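Local coordinates for protein glycoside Hydrolase (PDB 5TA0) that probably hydrolyses agarose-type galactans and binds a neoagaro-oligosaccharide in a cleft on its barrel domain, at residues Glu203-Ile208 with Thr220-Phe225; Ile137-Phe142 with Phe197-Asn202; Phe168-Gly173 with His226-Ala231; Gly243-Ala248 with Asn261-Gln266. All coordinates share one frame; numbering follows the deposited sequence. Where two conformers were deposited one is given.

How the contacts relate
Of the segments described, strand 134-140 comes first and opens contact 2. The chain then runs to helix 170-183, where contact 3 opens. Strand 197-199 closes contact 2 inside that second loop, so contacts 2 and 3 cross. Contact 1 joins 203-208 to 220-225 over a short span and is nested within contact 3, which closes at 226-231 on the same helix, 219-236. Contact 4 comes last and pins strand 242-247 to the start of helix 264-271. Contact 2 pairs two strands of the parallel sheet, and contact 4 packs a helix start on the next one. Contacts 1 and 3 pack helices around it. F142, V200, H226 and Y245 make the contacts touch one another.

Contact 1: Glu203-Ile208 with Thr220-Phe225; sequences EPLWDI and TKLFEF. With AAL (3,6-anhydro-alpha-L-galactopyranose), chain C; GAL (beta-D-galactopyranose), chain B; GAL (beta-D-galactopyranose), chain D; SO4 (sulfate ion), chain G.
L222 reaches from helix 220-225 to the first turn of helix 204-208 and meets P204, L205 and I208. Its CG is anti to the backbone N (chi1 163°), which aims the two methyl branches at the proline. L222 CD2 lies 3.5 Å from P204 CG, and the two side chains cross at about a right angle. L222 has two conformers, so a still closer approach to L205 CD2 is doubtful. I208 crosses L222 at a slant, with CD1 4.0 Å from L222 CB. A second arm is L205 CD1, which touches F223 CZ at 4.1 Å. The junction is wholly apolar, and no hydrogen bond crosses it.

The polar and aromatic groups of 203-208 face elsewhere. The W206 ring carries C6 of the anhydrogalactose of chain C 3.4 Å above one face, offset toward the rim. E203 sits at the N-cap position, and its OE1 is 2.8 Å from O2 of the galactose of chain B. OE2 of E203 is hydrogen-bonded to H281. One side of the short helix is thus fixed to helix 219-236 while the other lines the glycan pocket. Such a sugar laid over an indole face is typical of carbohydrate-binding clefts.

Contact 2: Ile137-Phe142 with Phe197-Asn202; sequences ILCNQF and FCEVIN. With GAL (beta-D-galactopyranose), chain E; AAL (3,6-anhydro-alpha-L-galactopyranose), chain F.
N140 O takes a hydrogen bond from N202 N at 2.8 Å and also a CA-H...O contact from I201 CA at 3.4 Å. The amide of N140 reaches back to the same run of chain. Its CG is anti to the carbonyl carbon (chi1 -67°), and ND2 gives a nearly straight bond of 3.1 Å to V200 O, which lies close to the amide plane. This bond ties the corner at V200 to the neighbouring strand. N140 N, in contrast, is buried and has no partner in the model.

Earlier on, regular parallel pairing holds the strands: L138 N binds F197 O, and E199 N binds L138 O at 2.8 Å. E199 OE1 packs over C139 CB at 3.3 Å. Its charge is met by R83, while OE2 is held by S324 and T279. Beyond the strands, I201 CD1 rests against F142 CD2 at 3.6 Å. A water links F142 N to N202 ND2.

Q141 NE2 donates to O4 of the galactose of chain E at 3.0 Å, and K89 holds OE1. R83 holds N202 OD1. Neighbouring parallel strands whose C-terminal ends carry substrate-pocket residues are characteristic of a beta/alpha barrel.

Contact 3: Phe168-Gly173 with His226-Ala231; sequences FGTASG and HSTIAA
This is a close helix-to-helix contact on the outer layer of the barrel domain. The start of helix 170-183, with the loop before it, meets the middle of helix 219-236. The pair G173 and I229 brings the backbones very near, with CA atoms 4.4 Å apart. G169, at the N-cap position, and G173 have no side chain to hold the helices apart.

I229 and T228 share the contact. The CG1 of I229 is anti to the carbonyl carbon, and a bent second torsion (chi2 -57°) turns CD1 toward the first helical turn. There CD1 lies 3.3 Å from G173 N and 3.4 Å from G169 O. G173 N and G169 O are joined by a helical hydrogen bond of 2.7 Å, so the methyl flanks that bond. S172 CB is 3.8 Å from I229 CD1.

T228 works on the loop side. Its CG2 packs against F168 O at 3.5 Å and reaches the backbone N of T170. Its hydroxyl is turned to a water, which lies 2.6 Å from T228 OG1 and donates to F168 O at 2.7 Å. The water is the polar link across the contact, for no direct hydrogen bond joins the two segments. OG1 of T170 is bonded to P167 O, and OG of S172 to F145 O.

Around this pair, the F168 ring receives K221 in a cation-pi contact, and F225 packs on S172. Helices 170-183 and 219-236 lie side by side, both against the parallel sheet: Y176 of the first meets L138 and C198, and H226 and A230 of the second meet strand 242-247.

Contact 4: Gly243-Ala248 with Asn261-Gln266; sequences GGYCTA and NARWKQ
Two torsions bring Y245 and W264 into an offset stack. Y245 places CG between its backbone N and carbonyl carbon (chi1 72°), after a cis peptide bond from G244. W264 has chi1 -94°, away from the usual staggered values, which swings its indole over strand 243-247. The two belong to a beta-alpha-beta unit of the barrel, in which strand 242-247 is followed by helices 258-262 and 264-271 and then strand 277-285.

The tyrosine ring and the five-membered ring of the indole have centroids 4.5 Å apart and planes at 28°. Y245 CE2 sits 3.2 Å above the indole face, displaced toward its rim. The indole N-H does not point at the tyrosine. W264 NE1 instead donates to T247 OG1 at 2.9 Å, in a bent bond somewhat tilted from the ring plane. The same OG1 lies 3.1 Å above the centre of the Y245 ring, so one hydroxyl sits near both aromatics. At the far end of the indole, W264 CH2 approaches G244 O at 3.7 Å. F267 meets both rings edge-to-face, and F278 and F252 also pack on W264.

R263 CB approaches Y245 OH, and R263 NH1 forms a salt bridge with D210. A water in the plane of both groups bridges them, 2.8 Å from Y245 OH and 3.1 Å from R263 NH1.

Contact 1: Glu203-Ile208 with Thr220-Phe225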
# COMPACT_ATOMS: atom_id res chain seq x y z
N GLU A 203 -3.51 -12.31 6.62
CA GLU A 203 -4.61 -12.78 5.76
C GLU A 203 -5.51 -13.83 6.43
O GLU A 203 -5.73 -14.93 5.91
CB GLU A 203 -4.04 -13.29 4.44
CG GLU A 203 -3.28 -12.20 3.69
CD GLU A 203 -2.87 -12.54 2.28
OE1 GLU A 203 -2.83 -13.74 1.95
OE2 GLU A 203 -2.53 -11.58 1.54
N PRO A 204 -6.07 -13.49 7.60
CA PRO A 204 -6.77 -14.50 8.37
C PRO A 204 -8.10 -14.97 7.81
O PRO A 204 -8.42 -16.15 7.96
CB PRO A 204 -6.95 -13.84 9.74
CG PRO A 204 -6.98 -12.36 9.44
CD PRO A 204 -5.96 -12.21 8.32
N LEU A 205 -8.88 -14.08 7.21
CA LEU A 205 -10.17 -14.46 6.65
C LEU A 205 -10.04 -15.28 5.39
O LEU A 205 -10.95 -16.06 5.10
CB LEU A 205 -11.13 -13.28 6.48
CG LEU A 205 -11.54 -12.64 7.81
CD1 LEU A 205 -12.54 -11.52 7.55
CD2 LEU A 205 -12.13 -13.63 8.81
N TRP A 206 -8.92 -15.17 4.69
CA TRP A 206 -8.64 -16.11 3.62
C TRP A 206 -8.66 -17.54 4.17
O TRP A 206 -9.36 -18.41 3.64
CB TRP A 206 -7.30 -15.80 2.93
CG TRP A 206 -6.96 -16.82 1.89
CD1 TRP A 206 -6.01 -17.78 1.99
CD2 TRP A 206 -7.61 -17.02 0.63
NE1 TRP A 206 -6.02 -18.57 0.86
CE2 TRP A 206 -6.99 -18.14 0.02
CE3 TRP A 206 -8.67 -16.39 -0.03
CZ2 TRP A 206 -7.40 -18.62 -1.25
CZ3 TRP A 206 -9.06 -16.87 -1.29
CH2 TRP A 206 -8.43 -17.96 -1.88
N ASP A 207 -7.91 -17.80 5.25
CA ASP A 207 -7.91 -19.15 5.82
C ASP A 207 -9.21 -19.52 6.54
O ASP A 207 -9.65 -20.67 6.47
CB ASP A 207 -6.72 -19.33 6.78
CG ASP A 207 -5.47 -19.77 6.08
OD1 ASP A 207 -5.20 -20.98 6.09
OD2 ASP A 207 -4.74 -18.96 5.55
N ILE A 208 -9.81 -18.59 7.25
CA ILE A 208 -11.01 -18.87 8.06
C ILE A 208 -12.25 -19.08 7.19
O ILE A 208 -13.08 -19.95 7.51
CB ILE A 208 -11.26 -17.75 9.10
CG1 ILE A 208 -10.24 -17.89 10.21
CG2 ILE A 208 -12.69 -17.72 9.64
CD1 ILE A 208 -10.13 -16.67 11.10
N THR A 220 -16.29 -12.54 13.57
CA THR A 220 -16.09 -11.60 14.66
C THR A 220 -15.16 -12.13 15.77
O THR A 220 -14.50 -11.35 16.46
CB THR A 220 -17.39 -11.05 15.23
OG1 THR A 220 -18.18 -12.07 15.83
CG2 THR A 220 -18.22 -10.35 14.17
N LYS A 221 -15.10 -13.45 15.94
CA LYS A 221 -14.14 -14.03 16.88
C LYS A 221 -12.70 -13.66 16.50
O LYS A 221 -11.89 -13.38 17.38
CB LYS A 221 -14.32 -15.54 16.92
CG LYS A 221 -13.53 -16.26 17.99
CD LYS A 221 -13.76 -17.77 17.91
CE LYS A 221 -13.26 -18.49 19.13
NZ LYS A 221 -13.16 -19.97 18.89
N LEU A 222 -12.39 -13.67 15.21
CA LEU A 222 -11.07 -13.23 14.75
C LEU A 222 -10.82 -11.77 15.10
O LEU A 222 -9.72 -11.38 15.52
CB LEU A 222 -10.95 -13.43 13.25
CG LEU A 222 -9.80 -12.66 12.62
CD1 LEU A 222 -8.47 -13.36 12.89
CD2 LEU A 222 -10.07 -12.51 11.14
N PHE A 223 -11.85 -10.94 14.97
CA PHE A 223 -11.69 -9.53 15.35
C PHE A 223 -11.44 -9.36 16.85
O PHE A 223 -10.55 -8.58 17.25
CB PHE A 223 -12.88 -8.71 14.82
CG PHE A 223 -13.05 -8.79 13.34
CD1 PHE A 223 -11.97 -9.03 12.48
CD2 PHE A 223 -14.31 -8.64 12.77
CE1 PHE A 223 -12.15 -9.09 11.12
CE2 PHE A 223 -14.49 -8.70 11.40
CZ PHE A 223 -13.40 -8.93 10.57
N GLU A 224 -12.20 -10.09 17.68
CA GLU A 224 -11.99 -10.09 19.14
C GLU A 224 -10.56 -10.52 19.44
O GLU A 224 -9.89 -9.90 20.27
CB GLU A 224 -12.97 -11.04 19.90
CG GLU A 224 -14.39 -10.51 20.13
CD GLU A 224 -15.34 -11.45 20.91
OE1 GLU A 224 -14.86 -12.31 21.69
OE2 GLU A 224 -16.55 -11.32 20.66
N PHE A 225 -10.10 -11.58 18.76
CA PHE A 225 -8.72 -12.09 18.91
C PHE A 225 -7.69 -10.98 18.76
O PHE A 225 -6.71 -10.94 19.49
CB PHE A 225 -8.55 -13.21 17.89
CG PHE A 225 -7.16 -13.77 17.71
CD1 PHE A 225 -6.73 -14.82 18.51
CD2 PHE A 225 -6.35 -13.37 16.67
CE1 PHE A 225 -5.49 -15.40 18.31
CE2 PHE A 225 -5.13 -13.96 16.46
CZ PHE A 225 -4.69 -14.98 17.28
C1 AAL C . -4.51 -16.87 -3.25
C2 AAL C . -3.24 -17.68 -3.02
C3 AAL C . -2.61 -17.22 -1.73
C4 AAL C . -2.27 -15.76 -1.78
C5 AAL C . -3.66 -15.20 -1.68
C6 AAL C . -4.23 -16.00 -0.53
O2 AAL C . -2.31 -17.49 -4.10
O3 AAL C . -3.61 -17.29 -0.69
O4 AAL C . -1.55 -15.43 -0.61
O5 AAL C . -4.32 -15.48 -2.91
C1 GAL B . -0.24 -14.93 -0.88
C2 GAL B . 0.34 -14.71 0.51
C3 GAL B . 1.85 -14.62 0.55
C4 GAL B . 2.54 -15.52 -0.48
C5 GAL B . 1.89 -15.46 -1.83
C6 GAL B . 2.51 -16.38 -2.90
O2 GAL B . -0.17 -13.50 1.05
O3 GAL B . 2.17 -15.05 1.88
O4 GAL B . 2.49 -16.86 0.02
O5 GAL B . 0.54 -15.87 -1.63
O6 GAL B . 3.88 -16.04 -3.20
C1 GAL D . -7.86 -17.79 -6.71
C2 GAL D . -6.42 -17.78 -6.24
C3 GAL D . -6.28 -17.12 -4.87
C4 GAL D . -6.99 -15.77 -4.85
C5 GAL D . -8.43 -15.94 -5.32
C6 GAL D . -9.20 -14.64 -5.25
O1 GAL D . -7.98 -18.30 -8.05
O2 GAL D . -5.91 -19.11 -6.13
O3 GAL D . -4.88 -17.02 -4.62
O4 GAL D . -6.33 -14.83 -5.72
O5 GAL D . -8.39 -16.46 -6.66
O6 GAL D . -10.55 -14.86 -5.66
S SO4 G . -15.03 -20.90 16.05
O1 SO4 G . -13.69 -20.28 15.74
O2 SO4 G . -16.09 -20.12 15.34
O3 SO4 G . -15.07 -22.34 15.61
O4 SO4 G . -15.39 -20.81 17.51

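Contact 2: Ile137-Phe142 with Phe197-Asn202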
# COMPACT_ATOMS: atom_id res chain seq x y z
N ILE A 137 8.53 -4.75 9.91
CA ILE A 137 7.17 -5.20 10.14
C ILE A 137 7.22 -6.68 10.51
O ILE A 137 7.63 -7.51 9.72
CB ILE A 137 6.27 -5.03 8.88
CG1 ILE A 137 6.36 -3.60 8.34
CG2 ILE A 137 4.83 -5.45 9.19
CD1 ILE A 137 5.72 -3.43 6.98
N LEU A 138 6.80 -6.98 11.73
CA LEU A 138 6.67 -8.36 12.20
C LEU A 138 5.21 -8.80 12.07
O LEU A 138 4.30 -8.02 12.30
CB LEU A 138 7.16 -8.43 13.66
CG LEU A 138 7.22 -9.82 14.30
CD1 LEU A 138 8.12 -10.79 13.52
CD2 LEU A 138 7.71 -9.73 15.74
N CYS A 139 5.00 -10.05 11.67
CA CYS A 139 3.66 -10.62 11.56
C CYS A 139 3.73 -12.11 11.73
O CYS A 139 4.76 -12.74 11.39
CB CYS A 139 3.07 -10.27 10.19
SG CYS A 139 1.34 -10.71 9.92
N ASN A 140 2.65 -12.71 12.23
CA ASN A 140 2.50 -14.17 12.24
C ASN A 140 1.77 -14.63 10.99
O ASN A 140 0.70 -14.10 10.64
CB ASN A 140 1.67 -14.60 13.45
CG ASN A 140 2.37 -14.36 14.74
OD1 ASN A 140 3.29 -15.10 15.11
ND2 ASN A 140 2.01 -13.27 15.42
N GLN A 141 2.29 -15.68 10.35
CA GLN A 141 1.46 -16.44 9.40
C GLN A 141 0.28 -17.06 10.14
O GLN A 141 0.28 -17.20 11.37
CB GLN A 141 2.29 -17.51 8.72
CG GLN A 141 3.35 -16.95 7.79
CD GLN A 141 4.23 -18.02 7.21
OE1 GLN A 141 3.75 -19.11 6.80
NE2 GLN A 141 5.52 -17.76 7.19
N PHE A 142 -0.78 -17.34 9.40
CA PHE A 142 -2.02 -17.79 9.98
C PHE A 142 -1.88 -19.00 10.91
O PHE A 142 -2.46 -19.02 12.00
CB PHE A 142 -3.05 -18.10 8.89
CG PHE A 142 -4.39 -18.50 9.46
CD1 PHE A 142 -4.76 -19.85 9.57
CD2 PHE A 142 -5.25 -17.54 9.96
CE1 PHE A 142 -5.97 -20.20 10.14
CE2 PHE A 142 -6.45 -17.89 10.54
CZ PHE A 142 -6.81 -19.22 10.61
N PHE A 197 6.60 -2.19 13.83
CA PHE A 197 5.17 -2.48 13.73
C PHE A 197 4.97 -3.97 13.90
O PHE A 197 5.71 -4.77 13.32
CB PHE A 197 4.64 -2.11 12.34
CG PHE A 197 4.83 -0.67 11.98
CD1 PHE A 197 3.84 0.27 12.25
CD2 PHE A 197 6.02 -0.23 11.42
CE1 PHE A 197 4.03 1.61 11.90
CE2 PHE A 197 6.21 1.11 11.12
CZ PHE A 197 5.22 2.01 11.35
N CYS A 198 3.96 -4.35 14.68
CA CYS A 198 3.54 -5.74 14.85
C CYS A 198 2.14 -5.92 14.33
O CYS A 198 1.15 -5.57 14.99
CB CYS A 198 3.66 -6.17 16.30
SG CYS A 198 5.37 -6.28 16.90
N GLU A 199 2.04 -6.53 13.16
CA GLU A 199 0.75 -7.00 12.68
C GLU A 199 0.40 -8.26 13.46
O GLU A 199 1.27 -9.03 13.82
CB GLU A 199 0.81 -7.32 11.19
CG GLU A 199 1.16 -6.16 10.25
CD GLU A 199 1.28 -6.65 8.81
OE1 GLU A 199 2.12 -7.54 8.54
OE2 GLU A 199 0.48 -6.16 7.96
N VAL A 200 -0.89 -8.46 13.70
CA VAL A 200 -1.31 -9.63 14.48
C VAL A 200 -1.14 -10.93 13.68
O VAL A 200 -0.48 -11.89 14.12
CB VAL A 200 -2.76 -9.45 14.99
CG1 VAL A 200 -3.33 -10.74 15.57
CG2 VAL A 200 -2.79 -8.31 16.03
N ILE A 201 -1.76 -10.96 12.51
CA ILE A 201 -1.87 -12.23 11.76
C ILE A 201 -2.09 -11.98 10.28
O ILE A 201 -2.89 -11.12 9.90
CB ILE A 201 -2.96 -13.13 12.40
CG1 ILE A 201 -2.94 -14.56 11.85
CG2 ILE A 201 -4.34 -12.49 12.28
CD1 ILE A 201 -3.86 -15.48 12.58
N ASN A 202 -1.40 -12.74 9.44
CA ASN A 202 -1.47 -12.53 7.99
C ASN A 202 -2.72 -13.13 7.34
O ASN A 202 -2.99 -14.32 7.49
CB ASN A 202 -0.24 -13.17 7.36
CG ASN A 202 -0.10 -12.86 5.89
OD1 ASN A 202 0.14 -11.73 5.51
ND2 ASN A 202 -0.23 -13.90 5.04
C1 GAL E . 7.42 -17.03 4.21
C2 GAL E . 8.66 -17.09 5.10
C3 GAL E . 9.39 -18.43 5.00
C4 GAL E . 8.39 -19.58 5.16
C5 GAL E . 7.25 -19.40 4.16
C6 GAL E . 6.21 -20.51 4.23
O2 GAL E . 9.52 -16.02 4.71
O3 GAL E . 10.46 -18.50 5.96
O4 GAL E . 7.83 -19.56 6.48
O5 GAL E . 6.58 -18.16 4.41
O6 GAL E . 5.15 -20.27 3.29
C1 AAL F . 3.30 -14.39 2.45
C2 AAL F . 3.26 -14.58 3.99
C3 AAL F . 4.65 -14.64 4.59
C4 AAL F . 5.48 -15.66 3.86
C5 AAL F . 5.69 -14.94 2.56
C6 AAL F . 6.01 -13.56 3.03
O2 AAL F . 2.59 -15.80 4.33
O3 AAL F . 5.33 -13.42 4.28
O4 AAL F . 6.75 -15.81 4.53
O5 AAL F . 4.48 -14.89 1.81
O HOH W 1 -0.72 -16.62 6.53

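Contact 3: Phe168-Gly173 with His226-Ala231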
# COMPACT_ATOMS: atom_id res chain seq x y z
N PHE A 168 -10.14 -15.59 24.27
CA PHE A 168 -9.63 -16.27 23.07
C PHE A 168 -8.40 -15.59 22.50
O PHE A 168 -8.41 -14.41 22.18
CB PHE A 168 -10.71 -16.30 22.03
CG PHE A 168 -10.35 -17.07 20.80
CD1 PHE A 168 -10.22 -18.44 20.86
CD2 PHE A 168 -10.18 -16.42 19.57
CE1 PHE A 168 -9.91 -19.16 19.74
CE2 PHE A 168 -9.86 -17.14 18.45
CZ PHE A 168 -9.74 -18.50 18.53
N GLY A 169 -7.31 -16.35 22.38
CA GLY A 169 -6.03 -15.85 21.94
C GLY A 169 -5.03 -15.49 23.02
O GLY A 169 -3.93 -15.03 22.71
N THR A 170 -5.36 -15.69 24.30
CA THR A 170 -4.43 -15.35 25.38
C THR A 170 -3.08 -16.04 25.18
O THR A 170 -2.04 -15.38 25.26
CB THR A 170 -5.05 -15.67 26.75
OG1 THR A 170 -6.16 -14.77 26.97
CG2 THR A 170 -4.06 -15.54 27.86
N ALA A 171 -3.09 -17.34 24.91
CA ALA A 171 -1.83 -18.07 24.77
C ALA A 171 -1.06 -17.65 23.52
O ALA A 171 0.16 -17.47 23.56
CB ALA A 171 -2.05 -19.57 24.77
N SER A 172 -1.76 -17.46 22.42
CA SER A 172 -1.15 -16.96 21.20
C SER A 172 -0.51 -15.60 21.48
O SER A 172 0.64 -15.34 21.08
CB SER A 172 -2.20 -16.80 20.10
OG SER A 172 -2.75 -18.08 19.74
N GLY A 173 -1.25 -14.74 22.18
CA GLY A 173 -0.73 -13.42 22.51
C GLY A 173 0.49 -13.42 23.43
O GLY A 173 1.40 -12.63 23.25
N HIS A 226 -7.90 -10.05 17.84
CA HIS A 226 -6.97 -8.95 17.66
C HIS A 226 -6.81 -8.09 18.92
O HIS A 226 -5.70 -7.70 19.26
CB HIS A 226 -7.35 -8.06 16.48
CG HIS A 226 -6.92 -8.61 15.15
ND1 HIS A 226 -7.49 -9.72 14.56
CD2 HIS A 226 -5.95 -8.20 14.31
CE1 HIS A 226 -6.87 -9.97 13.42
NE2 HIS A 226 -5.94 -9.06 13.23
N SER A 227 -7.90 -7.77 19.61
CA SER A 227 -7.79 -6.99 20.86
C SER A 227 -6.99 -7.76 21.90
O SER A 227 -6.15 -7.20 22.58
CB SER A 227 -9.17 -6.68 21.40
OG SER A 227 -9.88 -5.80 20.54
N THR A 228 -7.24 -9.07 21.99
CA THR A 228 -6.53 -9.89 22.97
C THR A 228 -5.04 -9.98 22.63
O THR A 228 -4.19 -9.86 23.52
CB THR A 228 -7.20 -11.25 23.06
OG1 THR A 228 -8.54 -11.04 23.56
CG2 THR A 228 -6.44 -12.20 24.01
N ILE A 229 -4.69 -10.15 21.36
CA ILE A 229 -3.29 -10.17 20.97
C ILE A 229 -2.60 -8.84 21.29
O ILE A 229 -1.51 -8.82 21.86
CB ILE A 229 -3.07 -10.55 19.49
CG1 ILE A 229 -3.64 -11.94 19.18
CG2 ILE A 229 -1.59 -10.49 19.13
CD1 ILE A 229 -3.13 -13.10 20.01
N ALA A 230 -3.25 -7.73 20.96
CA ALA A 230 -2.67 -6.43 21.22
C ALA A 230 -2.37 -6.27 22.71
O ALA A 230 -1.28 -5.79 23.10
CB ALA A 230 -3.57 -5.32 20.71
N ALA A 231 -3.33 -6.65 23.54
CA ALA A 231 -3.15 -6.50 25.00
C ALA A 231 -1.99 -7.35 25.52
O ALA A 231 -1.21 -6.90 26.36
CB ALA A 231 -4.43 -6.83 25.72
O HOH W 2 -10.31 -12.54 22.30

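Contact 4: Gly243-Ala248 with Asn261-Gln266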
# COMPACT_ATOMS: atom_id res chain seq x y z
N GLY A 243 -1.35 -3.87 14.95
CA GLY A 243 -2.35 -3.57 13.95
C GLY A 243 -2.98 -4.81 13.33
O GLY A 243 -2.54 -5.94 13.52
N GLY A 244 -4.02 -4.55 12.53
CA GLY A 244 -4.78 -5.61 11.88
C GLY A 244 -5.74 -5.04 10.85
O GLY A 244 -5.81 -3.82 10.69
N TYR A 245 -6.50 -5.89 10.16
CA TYR A 245 -6.46 -7.34 10.27
C TYR A 245 -5.67 -8.02 9.16
O TYR A 245 -5.69 -9.23 9.06
CB TYR A 245 -7.84 -7.96 10.47
CG TYR A 245 -8.83 -7.98 9.31
CD1 TYR A 245 -8.81 -9.00 8.36
CD2 TYR A 245 -9.84 -7.03 9.22
CE1 TYR A 245 -9.78 -9.04 7.35
CE2 TYR A 245 -10.78 -7.07 8.21
CZ TYR A 245 -10.76 -8.09 7.29
OH TYR A 245 -11.72 -8.12 6.32
N CYS A 246 -4.95 -7.22 8.35
CA CYS A 246 -4.02 -7.71 7.32
C CYS A 246 -4.78 -8.45 6.23
O CYS A 246 -4.51 -9.61 5.92
CB CYS A 246 -2.89 -8.52 7.96
SG CYS A 246 -1.49 -8.83 6.91
N THR A 247 -5.76 -7.75 5.69
CA THR A 247 -6.76 -8.33 4.79
C THR A 247 -6.20 -8.76 3.44
O THR A 247 -5.61 -7.97 2.73
CB THR A 247 -7.84 -7.25 4.56
OG1 THR A 247 -8.20 -6.70 5.84
CG2 THR A 247 -9.05 -7.81 3.82
N ALA A 248 -6.46 -9.99 3.04
CA ALA A 248 -6.02 -10.51 1.74
C ALA A 248 -6.67 -9.80 0.56
O ALA A 248 -5.96 -9.46 -0.40
CB ALA A 248 -6.28 -12.01 1.63
N ASN A 261 -20.15 -4.80 5.66
CA ASN A 261 -20.87 -4.82 6.92
C ASN A 261 -20.46 -5.95 7.85
O ASN A 261 -20.46 -5.74 9.06
CB ASN A 261 -22.38 -4.88 6.68
CG ASN A 261 -22.95 -3.57 6.22
OD1 ASN A 261 -22.48 -2.49 6.58
ND2 ASN A 261 -24.01 -3.66 5.43
N ALA A 262 -20.07 -7.09 7.29
CA ALA A 262 -19.69 -8.26 8.09
C ALA A 262 -18.22 -8.27 8.53
O ALA A 262 -17.88 -8.97 9.47
CB ALA A 262 -19.96 -9.53 7.30
N ARG A 263 -17.37 -7.51 7.83
CA ARG A 263 -15.92 -7.62 7.97
C ARG A 263 -15.33 -6.31 8.48
O ARG A 263 -15.32 -6.09 9.69
CB ARG A 263 -15.30 -8.17 6.70
CG ARG A 263 -15.83 -9.55 6.35
CD ARG A 263 -15.09 -10.10 5.17
NE ARG A 263 -15.69 -11.34 4.71
CZ ARG A 263 -15.04 -12.30 4.06
NH1 ARG A 263 -13.74 -12.23 3.84
NH2 ARG A 263 -15.70 -13.38 3.66
N TRP A 264 -14.86 -5.42 7.60
CA TRP A 264 -14.22 -4.17 8.06
C TRP A 264 -15.09 -3.33 9.00
O TRP A 264 -14.57 -2.77 9.98
CB TRP A 264 -13.62 -3.34 6.90
CG TRP A 264 -12.16 -3.68 6.74
CD1 TRP A 264 -11.63 -4.63 5.92
CD2 TRP A 264 -11.10 -3.17 7.52
NE1 TRP A 264 -10.26 -4.70 6.10
CE2 TRP A 264 -9.91 -3.82 7.08
CE3 TRP A 264 -11.01 -2.18 8.50
CZ2 TRP A 264 -8.68 -3.58 7.67
CZ3 TRP A 264 -9.77 -1.93 9.07
CH2 TRP A 264 -8.62 -2.62 8.64
N LYS A 265 -16.39 -3.24 8.75
CA LYS A 265 -17.26 -2.51 9.68
C LYS A 265 -17.16 -3.10 11.10
O LYS A 265 -17.00 -2.37 12.08
CB LYS A 265 -18.71 -2.49 9.18
CG LYS A 265 -19.68 -1.65 10.03
CD LYS A 265 -20.47 -2.57 10.97
CE LYS A 265 -21.78 -2.02 11.54
NZ LYS A 265 -21.67 -0.96 12.56
N GLN A 266 -17.29 -4.42 11.20
CA GLN A 266 -17.20 -5.11 12.47
C GLN A 266 -15.83 -5.03 13.10
O GLN A 266 -15.73 -4.92 14.32
CB GLN A 266 -17.62 -6.59 12.34
CG GLN A 266 -19.03 -6.83 11.81
CD GLN A 266 -20.10 -6.13 12.61
OE1 GLN A 266 -20.04 -6.04 13.84
NE2 GLN A 266 -21.08 -5.58 11.91
O HOH W 3 -11.89 -9.79 4.14